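Local coordinates for purine nucleoside phosphorylase (Schistosoma mansoni, PDB 6B7I), which probably catalyses the reversible phosphorolysis of purine nucleosides such as inosine and guanosine to the free base and ribose 1-phosphate, at residues 177-182 against 278-283. Residues are numbered along the deposited sequence; the frame is centred on the assembly and turned at random.
Sequences LKIAQE and KEIITR. With CXJ ((2S)-(3,5-difluorophenyl)(hydroxy)acetic acid), chain I.
A salt-bridge network of Glu182, Glu279 and Arg283 joins two helices here, and its Arg283, with Lys178, binds the carboxylate of the bound difluorophenyl(hydroxy)acetic acid. Arg283 meets Glu182 through both terminal nitrogens, one to each carboxylate oxygen. Arg283 NH1 lies 2.7 Å from Glu182 OE1, on the syn lone pair, in a nearly straight bond of 174°. Arg283 NH2 lies 2.9 Å from Glu182 OE2, in a more bent bond. The guanidinium and carboxylate planes are tilted by only 26°. Arg283 NH1 also donates to Glu279 OE2 at 3.1 Å, one turn back on the same helix, meeting the anti lone pair. Both glutamates thus hold NH1 and limit the rotation of the guanidinium.

The adjacent edge of the guanidinium serves the ligand. Arg283 NE reaches CXJ O1 at 3.1 Å, and Arg283 NH2 reaches CXJ O2 at 2.8 Å. A bend at chi3 turns the guanidinium out of the line of its own chain. Lys178 comes across Arg283 at about a right angle. Its extended chain puts Lys178 NZ 2.9 Å from CXJ O2, with a weak bond to the ligand hydroxyl O. Both cationic side chains meet at CXJ O2, whose negative charge probably offsets their like charges.

In this phosphorylase-superfamily chain, the helices 170-182 and 259-283 flank the ligand, and their short segments run at 124° to each other. Ile179 forms the apolar part of the junction. Its CG1 sits over one face of the guanidinium, toward the rim. CG1 stands anti to the carbonyl carbon, and CD1 continues toward the other helix. There Ile179 CD1 packs against Glu279 CG at 3.7 Å and Ile280 CG1 at 3.8 Å. Behind this junction, Ile281 packs on Leu40 and on Val75 of strand 69-75.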
loop_
_atom_site.group_PDB
_atom_site.type_symbol
_atom_site.label_atom_id
_atom_site.label_comp_id
_atom_site.label_asym_id
_atom_site.label_seq_id
_atom_site.Cartn_x
_atom_site.Cartn_y
_atom_site.Cartn_z
ATOM N N LEU A 177 21.978 -23.462 -10.548
ATOM C CA LEU A 177 23.382 -23.115 -10.370
ATOM C C LEU A 177 24.295 -24.202 -10.932
ATOM O O LEU A 177 25.308 -23.896 -11.570
ATOM C CB LEU A 177 23.668 -22.850 -8.891
ATOM C CG LEU A 177 25.140 -22.589 -8.540
ATOM C CD1 LEU A 177 25.658 -21.344 -9.238
ATOM C CD2 LEU A 177 25.305 -22.440 -7.042
ATOM N N LYS A 178 23.942 -25.480 -10.737
ATOM C CA LYS A 178 24.775 -26.563 -11.249
ATOM C C LYS A 178 24.910 -26.487 -12.766
ATOM O O LYS A 178 25.996 -26.711 -13.311
ATOM C CB LYS A 178 24.194 -27.919 -10.827
ATOM C CG LYS A 178 25.057 -29.125 -11.209
ATOM C CD LYS A 178 24.441 -30.428 -10.697
ATOM C CE LYS A 178 25.264 -31.650 -11.105
ATOM N NZ LYS A 178 24.704 -32.890 -10.471
ATOM N N ILE A 179 23.820 -26.160 -13.465
ATOM C CA ILE A 179 23.876 -26.071 -14.921
ATOM C C ILE A 179 24.726 -24.877 -15.353
ATOM O O ILE A 179 25.477 -24.964 -16.332
ATOM C CB ILE A 179 22.453 -26.010 -15.513
ATOM C CG1 ILE A 179 21.768 -27.375 -15.364
ATOM C CG2 ILE A 179 22.514 -25.617 -17.021
ATOM C CD1 ILE A 179 20.237 -27.307 -15.493
ATOM N N ALA A 180 24.636 -23.758 -14.632
ATOM C CA ALA A 180 25.521 -22.631 -14.925
ATOM C C ALA A 180 26.985 -23.029 -14.796
ATOM O O ALA A 180 27.820 -22.634 -15.619
ATOM C CB ALA A 180 25.226 -21.460 -13.997
ATOM N N GLN A 181 27.322 -23.804 -13.761
ATOM C CA GLN A 181 28.711 -24.228 -13.592
ATOM C C GLN A 181 29.156 -25.149 -14.723
ATOM O O GLN A 181 30.286 -25.041 -15.210
ATOM C CB GLN A 181 28.872 -24.919 -12.236
ATOM C CG GLN A 181 28.628 -24.035 -11.044
ATOM C CD GLN A 181 28.429 -24.827 -9.762
ATOM O OE1 GLN A 181 28.151 -26.016 -9.800
ATOM N NE2 GLN A 181 28.543 -24.154 -8.623
ATOM N N GLU A 182 28.279 -26.054 -15.169
ATOM C CA GLU A 182 28.624 -26.956 -16.266
ATOM C C GLU A 182 28.996 -26.202 -17.546
ATOM O O GLU A 182 29.826 -26.683 -18.328
ATOM C CB GLU A 182 27.457 -27.913 -16.528
ATOM C CG GLU A 182 27.238 -28.930 -15.404
ATOM C CD GLU A 182 25.926 -29.711 -15.502
ATOM O OE1 GLU A 182 25.074 -29.406 -16.373
ATOM O OE2 GLU A 182 25.753 -30.643 -14.686
ATOM N N LYS A 278 16.102 -24.268 -21.123
ATOM C CA LYS A 278 15.845 -25.525 -21.827
ATOM C C LYS A 278 16.446 -26.703 -21.060
ATOM O O LYS A 278 15.794 -27.742 -20.893
ATOM C CB LYS A 278 16.388 -25.452 -23.264
ATOM C CG LYS A 278 16.221 -26.730 -24.095
ATOM C CD LYS A 278 16.656 -26.544 -25.554
ATOM C CE LYS A 278 16.471 -27.819 -26.334
ATOM N NZ LYS A 278 17.056 -27.714 -27.699
ATOM N N GLU A 279 17.663 -26.533 -20.530
ATOM C CA GLU A 279 18.322 -27.611 -19.792
ATOM C C GLU A 279 17.706 -27.813 -18.406
ATOM O O GLU A 279 17.609 -28.954 -17.933
ATOM C CB GLU A 279 19.813 -27.308 -19.687
ATOM C CG GLU A 279 20.662 -28.362 -19.000
ATOM C CD GLU A 279 20.811 -29.658 -19.785
ATOM O OE1 GLU A 279 20.285 -29.758 -20.911
ATOM O OE2 GLU A 279 21.474 -30.585 -19.266
ATOM N N ILE A 280 17.321 -26.729 -17.725
ATOM C CA ILE A 280 16.593 -26.846 -16.456
ATOM C C ILE A 280 15.328 -27.682 -16.650
ATOM O O ILE A 280 15.044 -28.604 -15.871
ATOM C CB ILE A 280 16.250 -25.448 -15.899
ATOM C CG1 ILE A 280 17.533 -24.697 -15.476
ATOM C CG2 ILE A 280 15.250 -25.554 -14.703
ATOM C CD1 ILE A 280 17.339 -23.180 -15.125
ATOM N N ILE A 281 14.542 -27.356 -17.687
ATOM C CA ILE A 281 13.314 -28.096 -17.993
ATOM C C ILE A 281 13.623 -29.575 -18.214
ATOM O O ILE A 281 12.937 -30.460 -17.684
ATOM C CB ILE A 281 12.613 -27.479 -19.222
ATOM C CG1 ILE A 281 11.993 -26.117 -18.851
ATOM C CG2 ILE A 281 11.533 -28.419 -19.772
ATOM C CD1 ILE A 281 11.481 -25.293 -20.052
ATOM N N THR A 282 14.638 -29.860 -19.030
ATOM C CA THR A 282 14.990 -31.249 -19.337
ATOM C C THR A 282 15.298 -32.042 -18.069
ATOM O O THR A 282 14.925 -33.218 -17.958
ATOM C CB THR A 282 16.183 -31.285 -20.296
ATOM O OG1 THR A 282 15.881 -30.557 -21.490
ATOM C CG2 THR A 282 16.503 -32.721 -20.690
ATOM N N ARG A 283 15.951 -31.407 -17.089
ATOM C CA ARG A 283 16.518 -32.104 -15.943
ATOM C C ARG A 283 15.747 -32.001 -14.634
ATOM O O ARG A 283 16.119 -32.691 -13.676
ATOM C CB ARG A 283 17.944 -31.601 -15.699
ATOM C CG ARG A 283 18.932 -32.549 -16.388
ATOM C CD ARG A 283 20.277 -31.978 -16.601
ATOM N NE ARG A 283 21.067 -31.938 -15.387
ATOM C CZ ARG A 283 22.249 -31.341 -15.321
ATOM N NH1 ARG A 283 22.757 -30.781 -16.413
ATOM N NH2 ARG A 283 22.932 -31.320 -14.184
HETATM C C7 CXJ I . 21.006 -31.660 -8.919
HETATM C C4 CXJ I . 18.222 -31.287 -8.770
HETATM C C5 CXJ I . 19.002 -30.429 -8.151
HETATM C C6 CXJ I . 20.497 -30.655 -8.258
HETATM C C3 CXJ I . 18.757 -32.480 -9.556
HETATM C C2 CXJ I . 20.074 -32.652 -9.620
HETATM C C1 CXJ I . 21.052 -33.280 -11.772
HETATM F F1 CXJ I . 21.359 -29.793 -7.649
HETATM F F CXJ I . 16.868 -31.128 -8.716
HETATM C C CXJ I . 20.681 -33.810 -10.396
HETATM O O CXJ I . 21.837 -34.261 -9.750
HETATM O O1 CXJ I . 20.194 -33.318 -12.695
HETATM O O2 CXJ I . 22.207 -32.809 -11.958
#